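Adenylation domain (Streptomyces sp., PDB 5N9X) is an adenylation domain of the ANL superfamily, modelled with ATP and threonine bound side by side. Local coordinates at residues L508-T511 / K515-R518; V453-H456 / D462-L465; V96-R101 / A108-D113; V161-Y166 / E315-A320. All blocks are in the same frame, centred on the assembly; numbering follows the deposited sequence.

Overall arrangement
Interactions 3 and 4 lie in the larger, N-terminal part of the chain, interactions 1 and 2 in the C-terminal part, and the bound ATP and threonine sit between. Interactions 1 and 4, centres about 21 Å apart, both reach the ligands: Lys515 comes in from the C-terminal side, Val318 from the other. Interaction 2 is the hairpin next to interaction 1 (centres about 18 Å apart), joined to it by Arg518, whose NH2 makes a weak hydrogen bond to the backbone O of Val453. Interaction 3 is about 16 Å from interaction 4, centre to centre, and touches it through Ile110 and Asp113 against Tyr166. Interactions 2 and 3 are remote, their nearest atoms about 20 Å apart.

Interaction 1 (L508-T511 / K515-R518); sequences LPRT and KADR. With ATP (adenosine-5'-triphosphate), chain D; THR (threonine), chain C.
With Thr511 turned so that OG1 stands between its backbone N and carbonyl carbon (chi1 39°), the methyl CG2 is left facing Asp517, whose CG runs anti to its own N (chi1 -175°). CG2 therefore rests against the carboxylate, 3.7 Å from OD2 of Asp517, the two side chains crossing at about a right angle. The other carboxylate oxygen, OD1, turns to Ser520 N in a weak bond, making Asp517 the N-cap of helix 518-528. Between the two segments the chain doubles back, and a single beta bridge pairs Arg510 with Ala516. Asp517 N gives Pro509 O an almost straight bond of 3.0 Å, while Thr511 N meets Lys515 O at 3.1 Å in a more bent bond (139° at the hydrogen). This tight turn belongs to the A10 core motif of adenylation domains, the Asn-Gly-Lys sequence of the C-terminal part. Asn513 OD1 bonds both Thr511 OG1 and Lys515 N across the bend, and a water links Thr511 OG1 (2.8 Å) to Ala516 O. Held by its backbone, Lys515 sends an extended side chain away from the turn into the ligand site. Its NZ donates to the O of the bound threonine at 2.6 Å and weakly to ATP O2B at 3.3 Å, so the ammonium bridges the two ligands. On the opposite flank Leu508 CD1 packs on Ala516 CB at 4.2 Å.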
loop_
_atom_site.group_PDB
_atom_site.type_symbol
_atom_site.label_atom_id
_atom_site.label_comp_id
_atom_site.label_asym_id
_atom_site.label_seq_id
_atom_site.Cartn_x
_atom_site.Cartn_y
_atom_site.Cartn_z
ATOM N N LEU A 508 8.312 -10.977 12.496
ATOM C CA LEU A 508 8.765 -9.595 12.465
ATOM C C LEU A 508 7.567 -8.711 12.807
ATOM O O LEU A 508 6.438 -9.028 12.422
ATOM C CB LEU A 508 9.336 -9.231 11.094
ATOM C CG LEU A 508 10.653 -9.898 10.685
ATOM C CD1 LEU A 508 11.103 -9.445 9.311
ATOM C CD2 LEU A 508 11.755 -9.681 11.715
ATOM N N PRO A 509 7.801 -7.609 13.546
ATOM C CA PRO A 509 6.730 -6.647 13.814
ATOM C C PRO A 509 6.273 -5.980 12.533
ATOM O O PRO A 509 7.102 -5.790 11.640
ATOM C CB PRO A 509 7.389 -5.640 14.764
ATOM C CG PRO A 509 8.839 -5.737 14.463
ATOM C CD PRO A 509 9.066 -7.200 14.187
ATOM N N ARG A 510 4.990 -5.618 12.463
ATOM C CA ARG A 510 4.346 -5.189 11.225
ATOM C C ARG A 510 3.602 -3.874 11.388
ATOM O O ARG A 510 2.787 -3.749 12.302
ATOM C CB ARG A 510 3.334 -6.243 10.769
ATOM C CG ARG A 510 3.853 -7.634 10.506
ATOM C CD ARG A 510 4.678 -7.759 9.252
ATOM N NE ARG A 510 5.154 -9.128 9.112
ATOM C CZ ARG A 510 6.047 -9.517 8.213
ATOM N NH1 ARG A 510 6.523 -8.647 7.337
ATOM N NH2 ARG A 510 6.443 -10.778 8.172
ATOM N N THR A 511 3.862 -2.913 10.493
ATOM C CA THR A 511 2.991 -1.748 10.330
ATOM C C THR A 511 1.684 -2.215 9.652
ATOM O O THR A 511 1.639 -3.308 9.089
ATOM C CB THR A 511 3.667 -0.620 9.511
ATOM O OG1 THR A 511 4.423 -1.192 8.448
ATOM C CG2 THR A 511 4.616 0.202 10.383
ATOM N N LYS A 515 3.871 -4.436 5.938
ATOM C CA LYS A 515 5.337 -4.439 5.810
ATOM C C LYS A 515 6.056 -4.595 7.166
ATOM O O LYS A 515 5.483 -4.320 8.232
ATOM C CB LYS A 515 5.836 -3.167 5.111
ATOM C CG LYS A 515 5.329 -2.993 3.708
ATOM C CD LYS A 515 5.664 -1.614 3.171
ATOM C CE LYS A 515 4.802 -1.272 1.980
ATOM N NZ LYS A 515 5.197 0.004 1.350
ATOM N N ALA A 516 7.309 -5.042 7.102
ATOM C CA ALA A 516 8.179 -5.095 8.273
ATOM C C ALA A 516 8.455 -3.693 8.810
ATOM O O ALA A 516 8.923 -2.818 8.080
ATOM C CB ALA A 516 9.480 -5.787 7.927
ATOM N N ASP A 517 8.155 -3.488 10.086
ATOM C CA ASP A 517 8.392 -2.205 10.735
ATOM C C ASP A 517 9.844 -2.195 11.208
ATOM O O ASP A 517 10.196 -2.883 12.169
ATOM C CB ASP A 517 7.401 -2.019 11.894
ATOM C CG ASP A 517 7.493 -0.642 12.577
ATOM O OD1 ASP A 517 8.416 0.169 12.286
ATOM O OD2 ASP A 517 6.592 -0.385 13.415
ATOM N N ARG A 518 10.681 -1.438 10.507
ATOM C CA ARG A 518 12.123 -1.400 10.748
ATOM C C ARG A 518 12.468 -0.725 12.097
ATOM O O ARG A 518 13.284 -1.255 12.884
ATOM C CB ARG A 518 12.847 -0.697 9.576
ATOM C CG ARG A 518 12.677 -1.396 8.184
ATOM C CD ARG A 518 13.550 -0.766 7.051
ATOM N NE ARG A 518 14.980 -1.012 7.263
ATOM C CZ ARG A 518 15.663 -2.069 6.819
ATOM N NH1 ARG A 518 15.093 -2.992 6.055
ATOM N NH2 ARG A 518 16.954 -2.178 7.104
HETATM P PG ATP D . 7.124 6.666 3.152
HETATM O O1G ATP D . 8.397 6.872 2.339
HETATM O O2G ATP D . 7.168 7.261 4.526
HETATM O O3G ATP D . 5.846 7.089 2.448
HETATM P PB ATP D . 6.568 3.872 2.483
HETATM O O1B ATP D . 7.770 3.766 1.539
HETATM O O2B ATP D . 6.007 2.643 3.122
HETATM O O3B ATP D . 7.024 5.053 3.511
HETATM P PA ATP D . 4.366 3.973 0.800
HETATM O O1A ATP D . 3.981 5.030 -0.208
HETATM O O2A ATP D . 3.252 3.179 1.474
HETATM O O3A ATP D . 5.315 4.666 1.879
HETATM O "O5'" ATP D . 5.478 2.920 0.229
HETATM C "C5'" ATP D . 6.114 3.007 -1.046
HETATM C "C4'" ATP D . 7.509 2.380 -0.984
HETATM O "O4'" ATP D . 7.450 0.972 -1.152
HETATM C "C3'" ATP D . 8.496 2.919 -2.004
HETATM O "O3'" ATP D . 9.388 3.777 -1.300
HETATM C "C2'" ATP D . 9.241 1.721 -2.533
HETATM O "O2'" ATP D . 10.524 1.682 -1.912
HETATM C "C1'" ATP D . 8.457 0.513 -2.065
HETATM N N9 ATP D . 7.786 -0.187 -3.204
HETATM C C8 ATP D . 6.490 -0.041 -3.558
HETATM N N7 ATP D . 6.153 -0.805 -4.623
HETATM C C5 ATP D . 7.260 -1.484 -4.971
HETATM C C6 ATP D . 7.588 -2.476 -6.019
HETATM N N6 ATP D . 6.646 -2.874 -6.896
HETATM N N1 ATP D . 8.849 -2.951 -6.068
HETATM C C2 ATP D . 9.780 -2.511 -5.198
HETATM N N3 ATP D . 9.566 -1.622 -4.203
HETATM C C4 ATP D . 8.337 -1.072 -4.040
HETATM N N THR C . 1.095 2.489 -2.448
HETATM C CA THR C . 1.435 1.234 -1.761
HETATM C C THR C . 2.688 1.499 -0.976
HETATM O O THR C . 3.207 0.744 -0.130
HETATM C CB THR C . 1.691 0.057 -2.732
HETATM O OG1 THR C . 2.597 0.469 -3.776
HETATM C CG2 THR C . 0.378 -0.431 -3.332
HETATM O OXT THR C . 3.193 2.570 -1.282
HETATM O O HOH W 1 6.921 -0.651 7.352
#

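Interaction 2 (V453-H456 / D462-L465); sequences VWVH and DSRL
His456 and Arg464 form a hydrogen-bonded pair of antiparallel strands, His456 N reaching Arg464 O at 2.8 Å and Arg464 N reaching His456 O at 3.1 Å, while the strand axes run 166° apart in direction. The strands are the two arms of a beta hairpin, 450-457 and 463-470, in the three-stranded sheet of the C-terminal part. Next along, Val455 and Leu465 are a non-hydrogen-bonded pair. Leu465 bends its CD2 back over the neighbouring strand, 3.6 Å from Val453 CG1 and 3.5 Å from Trp454 O, and helix 435-443 packs on both Val453 and Leu465. Val455 CG1, anti to its backbone N (chi1 -179°), lies beside Ser463 CB. On the sheet face of His456 and Arg464, Trp454 NE1 donates to His456 ND1 at 3.0 Å, arriving in the imidazole plane. The far nitrogen, NE2, bonds Asp526 of helix 518-528, so the ring is fixed at both ends. Arg464 sends NH1 to Ser500 and makes a cation-pi contact with Phe458. It also grips Asp462 side-on in a salt bridge within the segment: NE and NH2 both approach OD2, at 3.0 and 3.3 Å, from the same face of the carboxylate.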
loop_
_atom_site.group_PDB
_atom_site.type_symbol
_atom_site.label_atom_id
_atom_site.label_comp_id
_atom_site.label_asym_id
_atom_site.label_seq_id
_atom_site.Cartn_x
_atom_site.Cartn_y
_atom_site.Cartn_z
ATOM N N VAL A 453 17.911 -6.213 8.076
ATOM C CA VAL A 453 19.301 -5.929 8.393
ATOM C C VAL A 453 19.488 -4.426 8.496
ATOM O O VAL A 453 19.068 -3.693 7.599
ATOM C CB VAL A 453 20.275 -6.497 7.328
ATOM C CG1 VAL A 453 21.717 -6.126 7.669
ATOM C CG2 VAL A 453 20.126 -8.001 7.194
ATOM N N TRP A 454 20.095 -3.953 9.582
ATOM C CA TRP A 454 20.360 -2.515 9.701
ATOM C C TRP A 454 21.651 -2.183 10.457
ATOM O O TRP A 454 22.261 -3.045 11.079
ATOM C CB TRP A 454 19.165 -1.805 10.363
ATOM C CG TRP A 454 19.012 -2.032 11.825
ATOM C CD1 TRP A 454 19.284 -1.144 12.836
ATOM C CD2 TRP A 454 18.522 -3.215 12.455
ATOM N NE1 TRP A 454 18.989 -1.710 14.055
ATOM C CE2 TRP A 454 18.523 -2.980 13.852
ATOM C CE3 TRP A 454 18.095 -4.462 11.976
ATOM C CZ2 TRP A 454 18.104 -3.941 14.769
ATOM C CZ3 TRP A 454 17.684 -5.419 12.881
ATOM C CH2 TRP A 454 17.693 -5.158 14.268
ATOM N N VAL A 455 22.077 -0.932 10.361
ATOM C CA VAL A 455 23.147 -0.442 11.214
ATOM C C VAL A 455 22.546 -0.042 12.560
ATOM O O VAL A 455 21.611 0.731 12.629
ATOM C CB VAL A 455 23.908 0.739 10.572
ATOM C CG1 VAL A 455 25.038 1.220 11.497
ATOM C CG2 VAL A 455 24.491 0.306 9.229
ATOM N N HIS A 456 23.053 -0.616 13.636
ATOM C CA HIS A 456 22.522 -0.279 14.955
ATOM C C HIS A 456 23.527 0.506 15.776
ATOM O O HIS A 456 24.688 0.113 15.875
ATOM C CB HIS A 456 22.125 -1.548 15.700
ATOM C CG HIS A 456 21.283 -1.302 16.904
ATOM N ND1 HIS A 456 19.927 -1.061 16.825
ATOM C CD2 HIS A 456 21.594 -1.299 18.219
ATOM C CE1 HIS A 456 19.442 -0.909 18.041
ATOM N NE2 HIS A 456 20.431 -1.049 18.906
ATOM N N ASP A 462 30.123 2.886 19.003
ATOM C CA ASP A 462 29.985 1.557 18.416
ATOM C C ASP A 462 28.780 1.462 17.482
ATOM O O ASP A 462 27.644 1.330 17.941
ATOM C CB ASP A 462 29.867 0.516 19.537
ATOM C CG ASP A 462 29.999 -0.920 19.041
ATOM O OD1 ASP A 462 30.477 -1.138 17.901
ATOM O OD2 ASP A 462 29.636 -1.835 19.822
ATOM N N SER A 463 29.020 1.537 16.176
ATOM C CA SER A 463 27.965 1.291 15.192
ATOM C C SER A 463 28.220 -0.008 14.429
ATOM O O SER A 463 29.233 -0.134 13.736
ATOM C CB SER A 463 27.849 2.462 14.209
ATOM O OG SER A 463 26.927 3.433 14.669
ATOM N N ARG A 464 27.304 -0.969 14.544
ATOM C CA ARG A 464 27.487 -2.255 13.861
ATOM C C ARG A 464 26.252 -2.795 13.132
ATOM O O ARG A 464 25.097 -2.525 13.506
ATOM C CB ARG A 464 27.983 -3.327 14.852
ATOM C CG ARG A 464 29.320 -3.045 15.535
ATOM C CD ARG A 464 29.767 -4.199 16.434
ATOM N NE ARG A 464 29.235 -4.045 17.788
ATOM C CZ ARG A 464 28.406 -4.906 18.380
ATOM N NH1 ARG A 464 28.014 -6.011 17.752
ATOM N NH2 ARG A 464 27.975 -4.665 19.609
ATOM N N LEU A 465 26.543 -3.568 12.084
ATOM C CA LEU A 465 25.571 -4.343 11.320
ATOM C C LEU A 465 24.853 -5.405 12.147
ATOM O O LEU A 465 25.487 -6.261 12.769
ATOM C CB LEU A 465 26.258 -5.030 10.148
ATOM C CG LEU A 465 25.984 -4.485 8.753
ATOM C CD1 LEU A 465 26.409 -5.496 7.703
ATOM C CD2 LEU A 465 24.520 -4.149 8.631
#

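Interaction 3 (V96-R101 / A108-D113); sequences VPLDIR and AFIVTD
Branched aliphatic groups alone carry the meeting of Leu98 with Ile110; the one aromatic ring in these segments, that of Phe109, points elsewhere, with Asp113 CB 3.9 Å above one face and offset toward its rim, while the Arg101 guanidinium has Asp99 CG over one face, also offset. Most of the touching falls to Ile110 CG2. It stands anti to the backbone N, with CG1 beside that N (chi1 -72°), and it meets Leu98 CD2 at 3.6 Å and Val96 CG1 at 3.7 Å. Each of these side chains runs past Ile110, pointing the opposite way to it. Strand 94-97 is an outer strand of a parallel sheet, and helix 104-114 leads from it to strand 118-121 in a beta-alpha-beta crossover that passes over strand 70-74; it packs here against Val96 of that strand and Leu98 just beyond. Leu98 CD1 extends the seam to Val111 CG2 at 4.0 Å, there crossing at about a right angle. One turn beyond Ile110, Asp113 bridges Arg378 through OD1 and bonds Tyr166 OH through OD2.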
loop_
_atom_site.group_PDB
_atom_site.type_symbol
_atom_site.label_atom_id
_atom_site.label_comp_id
_atom_site.label_asym_id
_atom_site.label_seq_id
_atom_site.Cartn_x
_atom_site.Cartn_y
_atom_site.Cartn_z
ATOM N N VAL A 96 -9.901 10.628 6.847
ATOM C CA VAL A 96 -8.606 10.396 7.443
ATOM C C VAL A 96 -8.688 9.101 8.225
ATOM O O VAL A 96 -9.085 9.093 9.390
ATOM C CB VAL A 96 -8.196 11.561 8.359
ATOM C CG1 VAL A 96 -6.803 11.319 8.964
ATOM C CG2 VAL A 96 -8.217 12.863 7.573
ATOM N N PRO A 97 -8.326 7.986 7.576
ATOM C CA PRO A 97 -8.588 6.680 8.187
ATOM C C PRO A 97 -7.657 6.380 9.343
ATOM O O PRO A 97 -6.488 6.713 9.289
ATOM C CB PRO A 97 -8.343 5.689 7.039
ATOM C CG PRO A 97 -7.399 6.383 6.129
ATOM C CD PRO A 97 -7.661 7.877 6.264
ATOM N N LEU A 98 -8.191 5.763 10.384
ATOM C CA LEU A 98 -7.417 5.367 11.541
ATOM C C LEU A 98 -7.607 3.876 11.662
ATOM O O LEU A 98 -8.733 3.407 11.862
ATOM C CB LEU A 98 -7.899 6.086 12.804
ATOM C CG LEU A 98 -7.956 7.610 12.768
ATOM C CD1 LEU A 98 -8.484 8.199 14.066
ATOM C CD2 LEU A 98 -6.577 8.131 12.477
ATOM N N ASP A 99 -6.538 3.113 11.514
ATOM C CA ASP A 99 -6.699 1.687 11.647
ATOM C C ASP A 99 -6.812 1.357 13.131
ATOM O O ASP A 99 -6.035 1.859 13.926
ATOM C CB ASP A 99 -5.539 0.925 11.021
ATOM C CG ASP A 99 -5.805 -0.557 10.981
ATOM O OD1 ASP A 99 -5.740 -1.171 12.048
ATOM O OD2 ASP A 99 -6.079 -1.109 9.894
ATOM N N ILE A 100 -7.746 0.495 13.511
ATOM C CA ILE A 100 -7.994 0.270 14.935
ATOM C C ILE A 100 -6.874 -0.524 15.676
ATOM O O ILE A 100 -6.769 -0.427 16.900
ATOM C CB ILE A 100 -9.382 -0.395 15.122
ATOM C CG1 ILE A 100 -10.474 0.584 14.664
ATOM C CG2 ILE A 100 -9.646 -0.758 16.567
ATOM C CD1 ILE A 100 -11.884 0.037 14.701
ATOM N N ARG A 101 -6.001 -1.249 14.966
ATOM C CA ARG A 101 -4.826 -1.816 15.650
ATOM C C ARG A 101 -3.737 -0.758 15.800
ATOM O O ARG A 101 -2.683 -1.026 16.375
ATOM C CB ARG A 101 -4.246 -3.063 14.947
ATOM C CG ARG A 101 -4.606 -3.214 13.509
ATOM C CD ARG A 101 -4.475 -4.604 12.933
ATOM N NE ARG A 101 -4.764 -4.533 11.502
ATOM C CZ ARG A 101 -3.854 -4.343 10.555
ATOM N NH1 ARG A 101 -2.558 -4.273 10.859
ATOM N NH2 ARG A 101 -4.242 -4.270 9.294
ATOM N N ALA A 108 -4.165 9.600 18.378
ATOM C CA ALA A 108 -4.138 10.892 19.045
ATOM C C ALA A 108 -3.307 11.897 18.283
ATOM O O ALA A 108 -3.684 13.048 18.186
ATOM C CB ALA A 108 -3.618 10.742 20.455
ATOM N N PHE A 109 -2.186 11.446 17.722
ATOM C CA PHE A 109 -1.321 12.342 16.971
ATOM C C PHE A 109 -1.903 12.752 15.641
ATOM O O PHE A 109 -1.833 13.924 15.268
ATOM C CB PHE A 109 0.039 11.725 16.703
ATOM C CG PHE A 109 0.871 12.549 15.763
ATOM C CD1 PHE A 109 1.468 13.721 16.207
ATOM C CD2 PHE A 109 1.033 12.173 14.436
ATOM C CE1 PHE A 109 2.221 14.496 15.352
ATOM C CE2 PHE A 109 1.784 12.944 13.574
ATOM C CZ PHE A 109 2.383 14.106 14.037
ATOM N N ILE A 110 -2.426 11.767 14.914
ATOM C CA ILE A 110 -3.038 11.992 13.616
ATOM C C ILE A 110 -4.293 12.844 13.742
ATOM O O ILE A 110 -4.492 13.769 12.949
ATOM C CB ILE A 110 -3.402 10.654 12.912
ATOM C CG1 ILE A 110 -2.141 9.942 12.431
ATOM C CG2 ILE A 110 -4.346 10.891 11.743
ATOM C CD1 ILE A 110 -2.324 8.473 12.312
ATOM N N VAL A 111 -5.135 12.537 14.731
ATOM C CA VAL A 111 -6.332 13.339 14.980
ATOM C C VAL A 111 -5.965 14.822 15.089
ATOM O O VAL A 111 -6.591 15.677 14.445
ATOM C CB VAL A 111 -7.083 12.906 16.263
ATOM C CG1 VAL A 111 -8.117 13.975 16.653
ATOM C CG2 VAL A 111 -7.737 11.544 16.081
ATOM N N THR A 112 -4.934 15.117 15.879
ATOM C CA THR A 112 -4.463 16.498 16.053
ATOM C C THR A 112 -3.699 17.041 14.833
ATOM O O THR A 112 -3.919 18.188 14.430
ATOM C CB THR A 112 -3.558 16.631 17.294
ATOM O OG1 THR A 112 -4.170 15.976 18.416
ATOM C CG2 THR A 112 -3.304 18.078 17.620
ATOM N N ASP A 113 -2.812 16.235 14.243
ATOM C CA ASP A 113 -2.051 16.693 13.072
ATOM C C ASP A 113 -2.965 17.013 11.891
ATOM O O ASP A 113 -2.762 17.992 11.179
ATOM C CB ASP A 113 -0.999 15.652 12.645
ATOM C CG ASP A 113 -0.012 16.198 11.605
ATOM O OD1 ASP A 113 0.725 17.154 11.924
ATOM O OD2 ASP A 113 0.038 15.662 10.477
#

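Interaction 4 (V161-Y166 / E315-A320); sequences VAYIIY and ETTVHA. With THR (threonine), chain C; ATP (adenosine-5'-triphosphate), chain D.
Val318 O is gripped twice by the bound threonine, whose N donates to it at 3.0 Å and whose OG1 donates at 3.2 Å. The backbone around it is sharply bent: His319 N bonds Thr317 O at 2.8 Å, a classic gamma turn centred on Val318, with phi 69° and psi -64°. On the side of this turn away from the threonine comes Tyr163 from strand 161-167. Its chi1 of 64° sets the ring in the crowded position between backbone N and carbonyl carbon, and its OH touches Thr317 CG2 at 3.7 Å and Val318 CG2 at 3.9 Å, the ring crossing Val318 at about a right angle. That hydroxyl also donates to a water at 2.7 Å, in the plane of the ring, and the same water accepts weakly from Val318 N. Thr317 keeps its methyl for the tyrosine because OG1 points to Gln370 O. Val318 CG1 lies 3.4 Å above one face of the His319 ring, offset toward its rim; Phe213 and Trp216 also meet this ring. Together with Asp212 and Lys515, which bond the threonine from other directions, this buried loop is part of the pocket that holds it in this adenylation domain.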
loop_
_atom_site.group_PDB
_atom_site.type_symbol
_atom_site.label_atom_id
_atom_site.label_comp_id
_atom_site.label_asym_id
_atom_site.label_seq_id
_atom_site.Cartn_x
_atom_site.Cartn_y
_atom_site.Cartn_z
ATOM N N VAL A 161 -9.416 17.330 -1.762
ATOM C CA VAL A 161 -8.755 16.179 -1.165
ATOM C C VAL A 161 -9.766 15.081 -0.875
ATOM O O VAL A 161 -10.800 15.320 -0.252
ATOM C CB VAL A 161 -8.008 16.568 0.136
ATOM C CG1 VAL A 161 -7.294 15.389 0.744
ATOM C CG2 VAL A 161 -7.006 17.677 -0.145
ATOM N N ALA A 162 -9.453 13.873 -1.332
ATOM C CA ALA A 162 -10.317 12.738 -1.108
ATOM C C ALA A 162 -9.907 12.028 0.178
ATOM O O ALA A 162 -10.739 11.595 0.970
ATOM C CB ALA A 162 -10.266 11.778 -2.305
ATOM N N TYR A 163 -8.607 11.895 0.383
ATOM C CA TYR A 163 -8.132 11.216 1.572
ATOM C C TYR A 163 -6.767 11.673 2.020
ATOM O O TYR A 163 -6.007 12.276 1.270
ATOM C CB TYR A 163 -8.128 9.703 1.365
ATOM C CG TYR A 163 -7.198 9.151 0.308
ATOM C CD1 TYR A 163 -5.856 8.873 0.588
ATOM C CD2 TYR A 163 -7.676 8.853 -0.952
ATOM C CE1 TYR A 163 -5.031 8.329 -0.368
ATOM C CE2 TYR A 163 -6.865 8.316 -1.913
ATOM C CZ TYR A 163 -5.545 8.055 -1.629
ATOM O OH TYR A 163 -4.751 7.514 -2.621
ATOM N N ILE A 164 -6.503 11.400 3.289
ATOM C CA ILE A 164 -5.243 11.692 3.890
ATOM C C ILE A 164 -4.788 10.472 4.648
ATOM O O ILE A 164 -5.340 10.086 5.686
ATOM C CB ILE A 164 -5.325 12.916 4.790
ATOM C CG1 ILE A 164 -5.491 14.132 3.906
ATOM C CG2 ILE A 164 -4.068 13.042 5.638
ATOM C CD1 ILE A 164 -6.236 15.201 4.522
ATOM N N ILE A 165 -3.792 9.842 4.053
ATOM C CA ILE A 165 -3.238 8.613 4.553
ATOM C C ILE A 165 -1.856 8.920 5.107
ATOM O O ILE A 165 -1.109 9.718 4.540
ATOM C CB ILE A 165 -3.215 7.557 3.443
ATOM C CG1 ILE A 165 -4.534 6.776 3.506
ATOM C CG2 ILE A 165 -2.011 6.650 3.574
ATOM C CD1 ILE A 165 -4.647 5.620 2.531
ATOM N N TYR A 166 -1.556 8.340 6.258
ATOM C CA TYR A 166 -0.296 8.607 6.936
ATOM C C TYR A 166 0.733 7.543 6.635
ATOM O O TYR A 166 0.468 6.350 6.760
ATOM C CB TYR A 166 -0.526 8.743 8.444
ATOM C CG TYR A 166 -0.917 10.146 8.830
ATOM C CD1 TYR A 166 -2.165 10.658 8.509
ATOM C CD2 TYR A 166 -0.018 10.971 9.488
ATOM C CE1 TYR A 166 -2.508 11.945 8.856
ATOM C CE2 TYR A 166 -0.347 12.244 9.834
ATOM C CZ TYR A 166 -1.593 12.728 9.514
ATOM O OH TYR A 166 -1.929 14.007 9.852
ATOM N N GLU A 315 2.720 8.982 -2.252
ATOM C CA GLU A 315 2.842 10.339 -2.761
ATOM C C GLU A 315 2.436 10.502 -4.224
ATOM O O GLU A 315 2.233 11.613 -4.690
ATOM C CB GLU A 315 4.281 10.853 -2.545
ATOM C CG GLU A 315 4.660 11.119 -1.068
ATOM C CD GLU A 315 5.151 9.892 -0.305
ATOM O OE1 GLU A 315 4.996 8.737 -0.770
ATOM O OE2 GLU A 315 5.696 10.095 0.790
ATOM N N THR A 316 2.301 9.407 -4.953
ATOM C CA THR A 316 1.886 9.505 -6.351
ATOM C C THR A 316 0.668 8.624 -6.631
ATOM O O THR A 316 0.457 8.155 -7.761
ATOM C CB THR A 316 3.064 9.157 -7.322
ATOM O OG1 THR A 316 3.433 7.783 -7.193
ATOM C CG2 THR A 316 4.269 10.030 -7.042
ATOM N N THR A 317 -0.097 8.394 -5.568
ATOM C CA THR A 317 -1.409 7.744 -5.577
ATOM C C THR A 317 -1.380 6.245 -5.925
ATOM O O THR A 317 -1.747 5.850 -7.021
ATOM C CB THR A 317 -2.404 8.485 -6.530
ATOM O OG1 THR A 317 -2.221 9.904 -6.417
ATOM C CG2 THR A 317 -3.871 8.121 -6.201
ATOM N N VAL A 318 -1.010 5.433 -4.938
ATOM C CA VAL A 318 -1.064 3.972 -4.993
ATOM C C VAL A 318 -0.075 3.274 -5.949
ATOM O O VAL A 318 0.778 2.519 -5.480
ATOM C CB VAL A 318 -2.491 3.459 -5.322
ATOM C CG1 VAL A 318 -2.620 2.020 -4.864
ATOM C CG2 VAL A 318 -3.568 4.330 -4.627
ATOM N N HIS A 319 -0.195 3.501 -7.260
ATOM C CA HIS A 319 0.688 2.874 -8.261
ATOM C C HIS A 319 1.344 3.866 -9.207
ATOM O O HIS A 319 0.736 4.866 -9.583
ATOM C CB HIS A 319 -0.072 1.831 -9.117
ATOM C CG HIS A 319 -0.934 0.896 -8.327
ATOM N ND1 HIS A 319 -0.414 0.007 -7.417
ATOM C CD2 HIS A 319 -2.278 0.708 -8.322
ATOM C CE1 HIS A 319 -1.404 -0.689 -6.876
ATOM N NE2 HIS A 319 -2.542 -0.284 -7.406
ATOM N N ALA A 320 2.566 3.552 -9.633
ATOM C CA ALA A 320 3.300 4.430 -10.533
ATOM C C ALA A 320 3.835 3.690 -11.767
ATOM O O ALA A 320 4.290 4.331 -12.735
ATOM C CB ALA A 320 4.440 5.091 -9.794
HETATM N N THR C . 1.095 2.489 -2.448
HETATM C CA THR C . 1.435 1.234 -1.761
HETATM C C THR C . 2.688 1.499 -0.976
HETATM O O THR C . 3.207 0.744 -0.130
HETATM C CB THR C . 1.691 0.057 -2.732
HETATM O OG1 THR C . 2.597 0.469 -3.776
HETATM C CG2 THR C . 0.378 -0.431 -3.332
HETATM O OXT THR C . 3.193 2.570 -1.282
HETATM P PG ATP D . 7.124 6.666 3.152
HETATM O O1G ATP D . 8.397 6.872 2.339
HETATM O O2G ATP D . 7.168 7.261 4.526
HETATM O O3G ATP D . 5.846 7.089 2.448
HETATM P PB ATP D . 6.568 3.872 2.483
HETATM O O1B ATP D . 7.770 3.766 1.539
HETATM O O2B ATP D . 6.007 2.643 3.122
HETATM O O3B ATP D . 7.024 5.053 3.511
HETATM P PA ATP D . 4.366 3.973 0.800
HETATM O O1A ATP D . 3.981 5.030 -0.208
HETATM O O2A ATP D . 3.252 3.179 1.474
HETATM O O3A ATP D . 5.315 4.666 1.879
HETATM O "O5'" ATP D . 5.478 2.920 0.229
HETATM C "C5'" ATP D . 6.114 3.007 -1.046
HETATM C "C4'" ATP D . 7.509 2.380 -0.984
HETATM O "O4'" ATP D . 7.450 0.972 -1.152
HETATM C "C3'" ATP D . 8.496 2.919 -2.004
HETATM O "O3'" ATP D . 9.388 3.777 -1.300
HETATM C "C2'" ATP D . 9.241 1.721 -2.533
HETATM O "O2'" ATP D . 10.524 1.682 -1.912
HETATM C "C1'" ATP D . 8.457 0.513 -2.065
HETATM N N9 ATP D . 7.786 -0.187 -3.204
HETATM C C8 ATP D . 6.490 -0.041 -3.558
HETATM N N7 ATP D . 6.153 -0.805 -4.623
HETATM C C5 ATP D . 7.260 -1.484 -4.971
HETATM C C6 ATP D . 7.588 -2.476 -6.019
HETATM N N6 ATP D . 6.646 -2.874 -6.896
HETATM N N1 ATP D . 8.849 -2.951 -6.068
HETATM C C2 ATP D . 9.780 -2.511 -5.198
HETATM N N3 ATP D . 9.566 -1.622 -4.203
HETATM C C4 ATP D . 8.337 -1.072 -4.040
HETATM O O HOH W 2 -2.018 7.281 -2.426
#